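Local coordinates for protein antigen TpF1 (Treponema pallidum, PDB 2FJC) that binds ferric iron as a mini-ferritin of the Dps family and probably oxidises and stores iron inside a shell of twelve subunits, at residues Ile99-Ala102 against Leu103-Lys107; Ser114-Phe117 against Ser118-Gln121. All blocks are in the same frame, centred on the assembly; numbering follows the deposited sequence.

Overall arrangement
From the N terminus the chain runs through helix 8-38, strand 39-40 and helix 44-71, then the short helix 80-86, before strand 97-98 leads into helix 99-127, which carries both contacts. Interaction 1 forms its first two turns and interaction 2 a later pair. The two follow in series, neither nested nor crossing; both are local, linking residues about one turn apart, and close no loop. Their centres are about 22 Å apart. Residues 99-107 meet strands 39-40 and 97-98, helix 130-154 and the C-terminal part of helix 8-38. Residues 114-121 pack on the same two helices, but on the N-terminal half of 8-38. They mark two levels of one helix in the ferritin-like four-helix bundle.

Interaction 1 (Ile99-Ala102 against Leu103-Lys107); sequences IVSA and LARVK
Ile99 lays its CG2 methyl alongside CD1 of Leu103 at 4.0 Å, one turn further on, the two side chains running in the same direction from the first turns of helix 99-127 in this ferritin-like four-helix bundle. The CG2 branch of Ile99 stands anti to its backbone N, which puts that methyl on the flank facing the leucine. Successive i to i+4 bonds hold the helical ladder beneath them. Leu103 N donates to Ile99 O at 2.9 Å in an almost straight bond, with an N-H...O angle of 171°, and Val106 N reaches Ala102 O at 3.0 Å. The bond from Arg105 N to Ser101 O is longer, 3.2 Å.

The faces of these turns serve different neighbours. Leu103 and Val106 press on Leu150 of helix 130-154, while Ala102 and Val106 touch Tyr35 of helix 8-38; Ile99 also packs against Ile42 of a second subunit. On the more polar face, Arg105 runs extended from CG to NE, and its CG methylene sits just beyond the end of the Ser101 carbonyl, 3.1 Å from Ser101 O, the oxygen that Arg105 also binds through its backbone N. Its guanidinium is held chiefly by a salt bridge from NH1 to Glu92. Ser101 OG lies 3.3 Å from Arg105 NH2, oblique to the guanidinium plane. A water joins the two residues: it hydrogen-bonds to Ser101 OG at 3.2 Å and, at the guanidinium edge and in its plane, weakly accepts from Arg105 NE at 3.4 Å.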
ATOM      1  N   ILE B  99      32.754  17.232   1.787  1.00 39.24           N
ATOM      2  CA  ILE B  99      31.313  17.372   1.743  1.00 38.76           C
ATOM      3  C   ILE B  99      30.887  18.828   1.534  1.00 39.06           C
ATOM      4  O   ILE B  99      30.063  19.116   0.670  1.00 38.29           O
ATOM      5  CB  ILE B  99      30.663  16.816   3.027  1.00 39.30           C
ATOM      6  CG1 ILE B  99      30.665  15.279   2.968  1.00 39.23           C
ATOM      7  CG2 ILE B  99      29.240  17.365   3.185  1.00 39.63           C
ATOM      8  CD1 ILE B  99      30.047  14.593   4.183  1.00 39.82           C
ATOM      9  N   VAL B 100      31.447  19.749   2.309  1.00 38.41           N
ATOM     10  CA  VAL B 100      31.065  21.143   2.152  1.00 38.65           C
ATOM     11  C   VAL B 100      31.480  21.655   0.783  1.00 38.79           C
ATOM     12  O   VAL B 100      30.802  22.475   0.184  1.00 40.32           O
ATOM     13  CB  VAL B 100      31.688  22.059   3.239  1.00 38.63           C
ATOM     14  CG1 VAL B 100      31.252  21.606   4.621  1.00 36.67           C
ATOM     15  CG2 VAL B 100      33.182  22.059   3.123  1.00 38.14           C
ATOM     16  N   SER B 101      32.590  21.150   0.280  1.00 38.44           N
ATOM     17  CA  SER B 101      33.083  21.568  -1.015  1.00 38.91           C
ATOM     18  C   SER B 101      32.127  21.101  -2.122  1.00 39.41           C
ATOM     19  O   SER B 101      31.825  21.856  -3.056  1.00 40.88           O
ATOM     20  CB  SER B 101      34.480  20.982  -1.217  1.00 37.60           C
ATOM     21  OG  SER B 101      35.134  21.616  -2.286  1.00 41.53           O
ATOM     22  N   ALA B 102      31.654  19.860  -2.011  1.00 37.71           N
ATOM     23  CA  ALA B 102      30.731  19.299  -2.995  1.00 36.07           C
ATOM     24  C   ALA B 102      29.393  20.027  -2.954  1.00 35.44           C
ATOM     25  O   ALA B 102      28.846  20.403  -3.991  1.00 35.56           O
ATOM     26  CB  ALA B 102      30.510  17.817  -2.735  1.00 36.23           C
ATOM     27  N   LEU B 103      28.866  20.236  -1.756  1.00 34.16           N
ATOM     28  CA  LEU B 103      27.591  20.913  -1.633  1.00 34.66           C
ATOM     29  C   LEU B 103      27.658  22.347  -2.155  1.00 35.26           C
ATOM     30  O   LEU B 103      26.720  22.821  -2.802  1.00 35.36           O
ATOM     31  CB  LEU B 103      27.116  20.899  -0.180  1.00 32.20           C
ATOM     32  CG  LEU B 103      26.800  19.515   0.394  1.00 31.82           C
ATOM     33  CD1 LEU B 103      26.245  19.671   1.801  1.00 28.64           C
ATOM     34  CD2 LEU B 103      25.815  18.784  -0.509  1.00 30.89           C
ATOM     35  N   ALA B 104      28.767  23.031  -1.892  1.00 34.08           N
ATOM     36  CA  ALA B 104      28.918  24.407  -2.345  1.00 33.44           C
ATOM     37  C   ALA B 104      28.888  24.441  -3.861  1.00 32.91           C
ATOM     38  O   ALA B 104      28.349  25.368  -4.462  1.00 29.86           O
ATOM     39  CB  ALA B 104      30.223  25.001  -1.835  1.00 32.95           C
ATOM     40  N   ARG B 105      29.468  23.421  -4.479  1.00 33.64           N
ATOM     41  CA  ARG B 105      29.482  23.361  -5.930  1.00 35.76           C
ATOM     42  C   ARG B 105      28.107  23.053  -6.520  1.00 35.91           C
ATOM     43  O   ARG B 105      27.733  23.654  -7.529  1.00 36.17           O
ATOM     44  CB  ARG B 105      30.519  22.347  -6.421  1.00 36.25           C
ATOM     45  CG  ARG B 105      31.922  22.760  -6.060  1.00 38.44           C
ATOM     46  CD  ARG B 105      32.976  21.784  -6.522  1.00 40.40           C
ATOM     47  NE  ARG B 105      34.240  22.064  -5.846  1.00 42.57           N
ATOM     48  CZ  ARG B 105      35.344  21.339  -5.978  1.00 43.81           C
ATOM     49  NH1 ARG B 105      35.362  20.278  -6.775  1.00 44.33           N
ATOM     50  NH2 ARG B 105      36.426  21.661  -5.285  1.00 44.79           N
ATOM     51  N   VAL B 106      27.341  22.142  -5.916  1.00 34.72           N
ATOM     52  CA  VAL B 106      26.024  21.874  -6.484  1.00 34.59           C
ATOM     53  C   VAL B 106      25.138  23.102  -6.260  1.00 33.65           C
ATOM     54  O   VAL B 106      24.320  23.431  -7.102  1.00 32.97           O
ATOM     55  CB  VAL B 106      25.332  20.591  -5.897  1.00 34.66           C
ATOM     56  CG1 VAL B 106      26.342  19.489  -5.739  1.00 34.39           C
ATOM     57  CG2 VAL B 106      24.634  20.894  -4.599  1.00 35.30           C
ATOM     58  N   LYS B 107      25.311  23.788  -5.136  1.00 33.31           N
ATOM     59  CA  LYS B 107      24.518  24.980  -4.872  1.00 34.32           C
ATOM     60  C   LYS B 107      24.795  25.992  -5.985  1.00 35.71           C
ATOM     61  O   LYS B 107      23.884  26.636  -6.507  1.00 35.97           O
ATOM     62  CB  LYS B 107      24.888  25.588  -3.515  1.00 32.95           C
ATOM     63  CG  LYS B 107      24.157  26.885  -3.184  1.00 32.59           C
ATOM     64  CD  LYS B 107      24.423  27.317  -1.756  1.00 33.46           C
ATOM     65  CE  LYS B 107      23.607  28.538  -1.364  1.00 34.19           C
ATOM     66  NZ  LYS B 107      24.104  29.759  -2.034  1.00 37.44           N
TER
HETATM   67  O   HOH W   1      34.342  24.495  -3.474  1.00 47.01           O

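Interaction 2 (Ser114-Phe117 against Ser118-Gln121); sequences STRF and SQTQ
Ser114 O is gripped twice by Ser118, by the backbone N at 2.9 Å and by the hydroxyl OG at 3.1 Å, the two donors arriving from opposite faces of the carbonyl plane. Ser118 OG lies anti to its own carbonyl carbon (chi1 -78°), which swings the hydroxyl back over the preceding turn of helix 99-127. This is the familiar way for a serine inside a helix to satisfy its hydroxyl. Gln121 N donates to Phe117 O at 2.9 Å, whereas the bond from Thr120 N to Arg116 O is weak at 3.4 Å. On the outer side, Arg116 bends at chi2 and chi3, and the modelled Gln119 OE1 lies over one face of its guanidinium, too close and without a hydrogen bond, so this detail is doubtful. Arg116 NE also bonds weakly to Gln20 of helix 8-38. Inward, Thr120 OG1 hydrogen-bonds His21 of that helix, whose ring also meets Phe117, and Phe117 lies between helices 8-38 and 130-154, touching Leu25, Ile139, Leu140 and Leu143.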
ATOM      1  N   SER B 114      19.087  28.034 -12.073  1.00 35.71           N
ATOM      2  CA  SER B 114      17.975  28.877 -11.687  1.00 35.69           C
ATOM      3  C   SER B 114      17.904  30.161 -12.516  1.00 37.00           C
ATOM      4  O   SER B 114      16.835  30.523 -13.003  1.00 36.19           O
ATOM      5  CB  SER B 114      18.074  29.221 -10.206  1.00 35.54           C
ATOM      6  OG  SER B 114      16.924  29.924  -9.764  1.00 34.64           O
ATOM      7  N   THR B 115      19.030  30.852 -12.683  1.00 37.09           N
ATOM      8  CA  THR B 115      19.005  32.075 -13.464  1.00 38.39           C
ATOM      9  C   THR B 115      18.718  31.741 -14.939  1.00 38.31           C
ATOM     10  O   THR B 115      17.994  32.467 -15.620  1.00 37.28           O
ATOM     11  CB  THR B 115      20.333  32.866 -13.335  1.00 39.83           C
ATOM     12  OG1 THR B 115      21.390  32.142 -13.967  1.00 45.29           O
ATOM     13  CG2 THR B 115      20.689  33.077 -11.874  1.00 38.60           C
ATOM     14  N   ARG B 116      19.265  30.634 -15.426  1.00 36.99           N
ATOM     15  CA  ARG B 116      19.018  30.258 -16.808  1.00 39.32           C
ATOM     16  C   ARG B 116      17.551  29.880 -17.019  1.00 38.09           C
ATOM     17  O   ARG B 116      16.941  30.280 -18.006  1.00 36.57           O
ATOM     18  CB  ARG B 116      19.939  29.113 -17.235  1.00 41.41           C
ATOM     19  CG  ARG B 116      21.404  29.529 -17.247  1.00 46.75           C
ATOM     20  CD  ARG B 116      22.092  29.111 -18.533  1.00 52.48           C
ATOM     21  NE  ARG B 116      21.463  29.707 -19.708  1.00 55.13           N
ATOM     22  CZ  ARG B 116      21.433  31.013 -19.955  1.00 57.30           C
ATOM     23  NH1 ARG B 116      20.835  31.469 -21.049  1.00 57.57           N
ATOM     24  NH2 ARG B 116      22.007  31.863 -19.112  1.00 58.23           N
ATOM     25  N   PHE B 117      16.980  29.126 -16.086  1.00 37.73           N
ATOM     26  CA  PHE B 117      15.582  28.726 -16.193  1.00 37.39           C
ATOM     27  C   PHE B 117      14.659  29.930 -16.107  1.00 36.64           C
ATOM     28  O   PHE B 117      13.636  29.983 -16.785  1.00 36.10           O
ATOM     29  CB  PHE B 117      15.199  27.727 -15.098  1.00 37.23           C
ATOM     30  CG  PHE B 117      15.653  26.316 -15.367  1.00 39.67           C
ATOM     31  CD1 PHE B 117      15.344  25.686 -16.562  1.00 41.29           C
ATOM     32  CD2 PHE B 117      16.367  25.608 -14.413  1.00 40.54           C
ATOM     33  CE1 PHE B 117      15.738  24.372 -16.800  1.00 41.28           C
ATOM     34  CE2 PHE B 117      16.763  24.297 -14.645  1.00 40.71           C
ATOM     35  CZ  PHE B 117      16.447  23.680 -15.843  1.00 40.42           C
ATOM     36  N   SER B 118      15.016  30.895 -15.267  1.00 36.31           N
ATOM     37  CA  SER B 118      14.209  32.096 -15.124  1.00 35.27           C
ATOM     38  C   SER B 118      14.102  32.857 -16.447  1.00 34.86           C
ATOM     39  O   SER B 118      13.056  33.418 -16.757  1.00 33.04           O
ATOM     40  CB  SER B 118      14.795  33.011 -14.052  1.00 33.58           C
ATOM     41  OG  SER B 118      14.473  32.549 -12.758  1.00 32.54           O
ATOM     42  N   GLN B 119      15.178  32.873 -17.224  1.00 33.99           N
ATOM     43  CA  GLN B 119      15.145  33.573 -18.499  1.00 36.06           C
ATOM     44  C   GLN B 119      14.121  32.898 -19.400  1.00 34.59           C
ATOM     45  O   GLN B 119      13.364  33.564 -20.103  1.00 34.48           O
ATOM     46  CB  GLN B 119      16.520  33.554 -19.168  1.00 36.27           C
ATOM     47  CG  GLN B 119      17.626  34.071 -18.275  1.00 42.44           C
ATOM     48  CD  GLN B 119      18.995  33.957 -18.918  1.00 46.02           C
ATOM     49  OE1 GLN B 119      19.309  32.957 -19.574  1.00 46.35           O
ATOM     50  NE2 GLN B 119      19.825  34.976 -18.722  1.00 47.31           N
ATOM     51  N   THR B 120      14.100  31.572 -19.362  1.00 33.49           N
ATOM     52  CA  THR B 120      13.175  30.812 -20.172  1.00 32.24           C
ATOM     53  C   THR B 120      11.741  31.049 -19.710  1.00 32.39           C
ATOM     54  O   THR B 120      10.840  31.205 -20.531  1.00 31.22           O
ATOM     55  CB  THR B 120      13.486  29.324 -20.098  1.00 31.62           C
ATOM     56  OG1 THR B 120      14.843  29.109 -20.492  1.00 33.01           O
ATOM     57  CG2 THR B 120      12.573  28.545 -21.030  1.00 32.81           C
ATOM     58  N   GLN B 121      11.523  31.095 -18.401  1.00 31.71           N
ATOM     59  CA  GLN B 121      10.177  31.312 -17.924  1.00 33.33           C
ATOM     60  C   GLN B 121       9.688  32.680 -18.361  1.00 33.48           C
ATOM     61  O   GLN B 121       8.523  32.820 -18.722  1.00 33.00           O
ATOM     62  CB  GLN B 121      10.075  31.079 -16.401  1.00 33.12           C
ATOM     63  CG  GLN B 121       9.876  32.251 -15.474  1.00 35.69           C
ATOM     64  CD  GLN B 121       8.586  33.020 -15.669  1.00 35.75           C
ATOM     65  OE1 GLN B 121       7.494  32.457 -15.734  1.00 35.25           O
ATOM     66  NE2 GLN B 121       8.715  34.335 -15.745  1.00 36.22           N
TER